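Local atomic coordinates of aldehyde dehydrogenase (Bartonella henselae, PDB entry 3I44), a protein that probably oxidises aldehydes to carboxylic acids with a nicotinamide cofactor. Residues A[125-130]-A[171-176]; A[177-182]-A[205-210]. The protein carries 1 engineered substitution. All coordinates share one frame; numbering follows the deposited sequence.

Interaction 1 of 2, residues A[125-130]-A[171-176]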
loop_
_atom_site.group_PDB
_atom_site.type_symbol
_atom_site.label_atom_id
_atom_site.label_comp_id
_atom_site.label_asym_id
_atom_site.label_seq_id
_atom_site.Cartn_x
_atom_site.Cartn_y
_atom_site.Cartn_z
ATOM N N THR A 125 9.793 9.438 26.404
ATOM C CA THR A 125 10.385 10.612 25.804
ATOM C C THR A 125 11.669 10.263 25.019
ATOM O O THR A 125 11.813 10.662 23.886
ATOM C CB THR A 125 10.649 11.715 26.837
ATOM O OG1 THR A 125 9.412 12.069 27.486
ATOM C CG2 THR A 125 11.250 12.955 26.139
ATOM N N ALA A 126 12.546 9.473 25.598
ATOM C CA ALA A 126 13.788 9.084 24.941
ATOM C C ALA A 126 13.610 8.340 23.615
ATOM O O ALA A 126 14.430 8.521 22.749
ATOM C CB ALA A 126 14.663 8.212 25.911
ATOM N N THR A 127 12.570 7.505 23.442
ATOM C CA THR A 127 12.374 6.852 22.144
ATOM C C THR A 127 12.132 7.879 21.024
ATOM O O THR A 127 12.598 7.692 19.906
ATOM C CB THR A 127 11.284 5.741 22.153
ATOM O OG1 THR A 127 9.994 6.275 22.541
ATOM C CG2 THR A 127 11.716 4.667 23.102
ATOM N N GLY A 128 11.467 8.989 21.359
ATOM C CA GLY A 128 11.304 10.115 20.425
ATOM C C GLY A 128 12.628 10.611 19.891
ATOM O O GLY A 128 12.831 10.719 18.645
ATOM N N SER A 129 13.559 10.876 20.822
ATOM C CA SER A 129 14.865 11.380 20.424
ATOM C C SER A 129 15.619 10.310 19.628
ATOM O O SER A 129 16.277 10.637 18.645
ATOM C CB SER A 129 15.679 11.873 21.627
ATOM O OG SER A 129 15.404 11.104 22.788
ATOM N N SER A 130 15.501 9.048 20.025
ATOM C CA SER A 130 16.157 7.950 19.308
ATOM C C SER A 130 15.635 7.806 17.866
ATOM O O SER A 130 16.402 7.585 16.921
ATOM C CB SER A 130 15.982 6.640 20.062
ATOM O OG SER A 130 16.484 5.567 19.304
ATOM N N TRP A 171 -2.535 7.267 22.076
ATOM C CA TRP A 171 -2.196 7.737 23.436
ATOM C C TRP A 171 -1.157 6.903 24.180
ATOM O O TRP A 171 -0.707 7.309 25.243
ATOM C CB TRP A 171 -3.485 7.762 24.296
ATOM C CG TRP A 171 -4.259 6.500 24.173
ATOM C CD1 TRP A 171 -5.269 6.243 23.295
ATOM C CD2 TRP A 171 -4.026 5.277 24.878
ATOM N NE1 TRP A 171 -5.715 4.960 23.450
ATOM C CE2 TRP A 171 -4.968 4.342 24.416
ATOM C CE3 TRP A 171 -3.139 4.897 25.889
ATOM C CZ2 TRP A 171 -5.044 3.055 24.916
ATOM C CZ3 TRP A 171 -3.205 3.636 26.380
ATOM C CH2 TRP A 171 -4.152 2.717 25.898
ATOM N N ASN A 172 -0.838 5.713 23.686
ATOM C CA ASN A 172 -0.061 4.762 24.458
ATOM C C ASN A 172 1.452 4.975 24.440
ATOM O O ASN A 172 2.099 4.699 25.436
ATOM C CB ASN A 172 -0.417 3.310 24.108
ATOM C CG ASN A 172 -0.095 2.932 22.672
ATOM O OD1 ASN A 172 -0.305 3.719 21.755
ATOM N ND2 ASN A 172 0.373 1.707 22.469
ATOM N N TRP A 173 2.004 5.403 23.314
ATOM C CA TRP A 173 3.408 5.728 23.206
ATOM C C TRP A 173 3.476 7.015 22.358
ATOM O O TRP A 173 4.000 7.019 21.219
ATOM C CB TRP A 173 4.165 4.572 22.543
ATOM C CG TRP A 173 4.501 3.430 23.448
ATOM C CD1 TRP A 173 3.858 2.233 23.535
ATOM C CD2 TRP A 173 5.598 3.360 24.338
ATOM N NE1 TRP A 173 4.484 1.420 24.455
ATOM C CE2 TRP A 173 5.551 2.103 24.971
ATOM C CE3 TRP A 173 6.629 4.246 24.671
ATOM C CZ2 TRP A 173 6.496 1.709 25.908
ATOM C CZ3 TRP A 173 7.563 3.853 25.616
ATOM C CH2 TRP A 173 7.489 2.603 26.223
ATOM N N PRO A 174 2.913 8.108 22.896
ATOM C CA PRO A 174 2.605 9.270 22.039
ATOM C C PRO A 174 3.793 9.874 21.248
ATOM O O PRO A 174 3.645 10.118 20.068
ATOM C CB PRO A 174 2.001 10.288 23.020
ATOM C CG PRO A 174 2.256 9.742 24.416
ATOM C CD PRO A 174 2.412 8.257 24.272
ATOM N N MET A 175 4.937 10.124 21.878
ATOM C CA MET A 175 6.066 10.743 21.193
ATOM C C MET A 175 6.778 9.744 20.303
ATOM O O MET A 175 7.309 10.142 19.268
ATOM C CB MET A 175 7.088 11.356 22.160
ATOM C CG MET A 175 6.877 12.800 22.498
ATOM S SD MET A 175 6.520 13.872 21.111
ATOM C CE MET A 175 4.736 13.939 21.245
ATOM N N ASN A 176 6.781 8.465 20.689
ATOM C CA ASN A 176 7.248 7.430 19.796
ATOM C C ASN A 176 6.491 7.554 18.443
ATOM O O ASN A 176 7.099 7.727 17.381
ATOM C CB ASN A 176 6.994 6.053 20.439
ATOM C CG ASN A 176 7.564 4.910 19.639
ATOM O OD1 ASN A 176 6.843 4.192 18.906
ATOM N ND2 ASN A 176 8.854 4.671 19.821
#

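Interaction 2 of 2, residues A[177-182]-A[205-210]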
loop_
_atom_site.group_PDB
_atom_site.type_symbol
_atom_site.label_atom_id
_atom_site.label_comp_id
_atom_site.label_asym_id
_atom_site.label_seq_id
_atom_site.Cartn_x
_atom_site.Cartn_y
_atom_site.Cartn_z
ATOM N N GLN A 177 5.157 7.555 18.530
ATOM C CA GLN A 177 4.287 7.510 17.372
ATOM C C GLN A 177 4.268 8.833 16.588
ATOM O O GLN A 177 4.264 8.806 15.363
ATOM C CB GLN A 177 2.889 7.006 17.820
ATOM C CG GLN A 177 2.964 5.573 18.410
ATOM C CD GLN A 177 1.922 5.264 19.516
ATOM O OE1 GLN A 177 1.438 6.171 20.225
ATOM N NE2 GLN A 177 1.560 3.970 19.651
ATOM N N VAL A 178 4.324 9.977 17.270
ATOM C CA VAL A 178 4.377 11.268 16.596
ATOM C C VAL A 178 5.706 11.463 15.849
ATOM O O VAL A 178 5.699 11.859 14.683
ATOM C CB VAL A 178 4.142 12.453 17.576
ATOM C CG1 VAL A 178 4.505 13.783 16.940
ATOM C CG2 VAL A 178 2.686 12.441 18.073
ATOM N N THR A 179 6.833 11.167 16.491
ATOM C CA THR A 179 8.129 11.334 15.834
ATOM C C THR A 179 8.291 10.413 14.634
ATOM O O THR A 179 8.815 10.835 13.624
ATOM C CB THR A 179 9.335 11.178 16.801
ATOM O OG1 THR A 179 9.335 9.882 17.412
ATOM C CG2 THR A 179 9.310 12.232 17.873
ATOM N N LEU A 180 7.807 9.183 14.739
ATOM C CA LEU A 180 7.810 8.242 13.611
ATOM C C LEU A 180 7.050 8.754 12.382
ATOM O O LEU A 180 7.329 8.299 11.287
ATOM C CB LEU A 180 7.268 6.878 14.015
ATOM C CG LEU A 180 8.258 5.982 14.779
ATOM C CD1 LEU A 180 7.514 4.707 15.252
ATOM C CD2 LEU A 180 9.586 5.645 14.008
ATOM N N LYS A 181 6.115 9.688 12.549
ATOM C CA LYS A 181 5.365 10.184 11.423
ATOM C C LYS A 181 5.817 11.557 10.965
ATOM O O LYS A 181 5.983 11.755 9.791
ATOM C CB LYS A 181 3.873 10.211 11.752
ATOM C CG LYS A 181 3.315 8.808 12.019
ATOM C CD LYS A 181 1.792 8.872 12.185
ATOM C CE LYS A 181 1.266 7.586 12.764
ATOM N NZ LYS A 181 1.392 6.415 11.808
ATOM N N VAL A 182 6.012 12.497 11.883
ATOM C CA VAL A 182 6.241 13.886 11.486
ATOM C C VAL A 182 7.648 14.082 10.895
ATOM O O VAL A 182 7.821 14.830 9.949
ATOM C CB VAL A 182 6.067 14.846 12.674
ATOM C CG1 VAL A 182 6.549 16.231 12.309
ATOM C CG2 VAL A 182 4.591 14.862 13.139
ATOM N N MET A 205 0.803 18.600 21.583
ATOM C CA MET A 205 0.727 20.074 21.596
ATOM C C MET A 205 2.070 20.674 22.000
ATOM O O MET A 205 2.498 21.671 21.445
ATOM C CB MET A 205 -0.407 20.537 22.523
ATOM C CG MET A 205 -1.743 20.081 21.959
ATOM S SD MET A 205 -3.158 20.533 22.946
ATOM C CE MET A 205 -3.257 22.306 22.616
ATOM N N LEU A 206 2.744 20.068 22.966
ATOM C CA LEU A 206 4.119 20.502 23.316
ATOM C C LEU A 206 5.084 20.260 22.125
ATOM O O LEU A 206 5.938 21.093 21.835
ATOM C CB LEU A 206 4.609 19.800 24.594
ATOM C CG LEU A 206 6.063 20.017 25.060
ATOM C CD1 LEU A 206 6.417 21.540 25.195
ATOM C CD2 LEU A 206 6.327 19.218 26.407
ATOM N N PHE A 207 4.927 19.144 21.425
ATOM C CA PHE A 207 5.723 18.876 20.229
ATOM C C PHE A 207 5.488 19.978 19.201
ATOM O O PHE A 207 6.437 20.463 18.563
ATOM C CB PHE A 207 5.404 17.504 19.643
ATOM C CG PHE A 207 6.293 17.110 18.509
ATOM C CD1 PHE A 207 7.568 16.617 18.752
ATOM C CD2 PHE A 207 5.873 17.236 17.205
ATOM C CE1 PHE A 207 8.417 16.246 17.705
ATOM C CE2 PHE A 207 6.704 16.857 16.147
ATOM C CZ PHE A 207 7.971 16.357 16.405
ATOM N N ALA A 208 4.232 20.411 19.091
ATOM C CA ALA A 208 3.896 21.562 18.254
ATOM C C ALA A 208 4.695 22.788 18.660
ATOM O O ALA A 208 5.214 23.480 17.798
ATOM C CB ALA A 208 2.391 21.868 18.285
ATOM N N GLU A 209 4.753 23.076 19.959
ATOM C CA GLU A 209 5.562 24.200 20.445
ATOM C C GLU A 209 7.041 24.033 20.126
ATOM O O GLU A 209 7.732 25.012 19.902
ATOM C CB GLU A 209 5.434 24.373 21.957
ATOM C CG GLU A 209 4.066 24.801 22.441
ATOM C CD GLU A 209 4.032 24.928 23.974
ATOM O OE1 GLU A 209 4.991 25.431 24.563
ATOM O OE2 GLU A 209 3.084 24.476 24.604
ATOM N N ILE A 210 7.547 22.802 20.207
ATOM C CA ILE A 210 8.930 22.523 19.811
ATOM C C ILE A 210 9.166 22.949 18.358
ATOM O O ILE A 210 10.131 23.671 18.078
ATOM C CB ILE A 210 9.305 21.085 20.100
ATOM C CG1 ILE A 210 9.376 20.908 21.623
ATOM C CG2 ILE A 210 10.694 20.692 19.492
ATOM C CD1 ILE A 210 9.316 19.448 22.124
#

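Interaction 1 of 2, residues A[125-130]-A[171-176]
The hydroxyl oxygen of T127 has partners on two sides of this contact. It donates to the carbonyl oxygen of A123, one turn back in its own helix. It also accepts a weak hydrogen bond from the side-chain amide of N176. That bond is long, with N176 ND2 3.4 Å from T127 OG1, but fairly straight at 154° at the hydrogen. The T127 torsion explains both bonds: OG1 lies between the backbone N and the carbonyl carbon (chi1 60°), within reach of the preceding turn and of N176. N176 carries its CG anti to the backbone N (chi1 -175°), which swings the amide across to the threonine. The two side chains cross obliquely. N176 CB lies 3.7 Å from T127 OG1. T127 CB lies 3.5 Å from N176 ND2. The indole of W173 comes up more loosely, its CE3 4.5 Å from T127 OG1.

Beside this polar pair the backbones approach closely. G128 has no side chain, and its CA lies 4.9 Å from N176 CA. G128 CA is also 4.2 Å from M175 O. M175 starts toward the other helix, but its sulfur end leads away.

W173 is the N-cap residue of helix 174-188. Its indole NE1 bonds to S302 and its ring rests on M119, A123 and Q124, the last of which also bonds to the carbonyl of N172. N172 probably corresponds to the asparagine that lines the oxyanion hole in relatives. The contact joins the N-terminal end of helix 174-188 to the middle of helix 117-141. M175 reaches on to M105 of helix 102-113 and Y98 of helix 84-100.

Interaction 2 of 2, residues A[177-182]-A[205-210]
The ring of F207 meets three side chains of segment 177-182, and each approaches it differently. The two helical segments come from consecutive beta-alpha-beta crossovers of the Rossmann-like cofactor domain. Helix 174-188 links parallel strands 156-168 and 191-195, and helix 202-213 links 191-195 and 221-223. The segment axes are 11.7 Å apart at closest approach and cross at -44°. F207 reaches across the gap. Its CG is anti to the backbone N (chi1 -174°), and the ring extends toward the other helix.

V178 lies over one ring face. Its CG1 is 4.0 Å from the ring centroid and 22° off the normal, a CH-pi contact displaced toward the rim. The side chains of V178 and F207 run antiparallel alongside one another, and those of V182 and F207 do the same. V182, one turn further on, meets the ring at its edge, near the ring plane. Its CG1 is 3.9 Å from F207 CE2.

T179 crosses the phenylalanine at about a right angle. It turns its methyl to the ring and its hydroxyl back to its own helix, where OG1 is bonded to the carbonyls of M175 and N176. Across the contact only carbon atoms meet, and all four residues are buried. The methyl contact is slightly looser: T179 CG2 lies 4.1 Å from F207 CE1, on the other side of CZ from CE2.

Both interactions use helix 174-188, in successive stretches. Interaction 1 takes its first turn and the loop before it, and interaction 2 the turns that follow. The chemistry changes along the helix. Interaction 1 is partly buried and mixes a weak side-chain bond with close backbone packing against helix 117-141. Interaction 2 is fully buried and apolar, with one aromatic ring spanning to helix 202-213. They touch directly. M175 SD packs 3.8 Å from F207 CD1, T179 OG1 lies 3.6 Å from G128 CA, and Q177 NE2 is 2.8 Å from N172 OD1, a probable hydrogen bond between helix and loop.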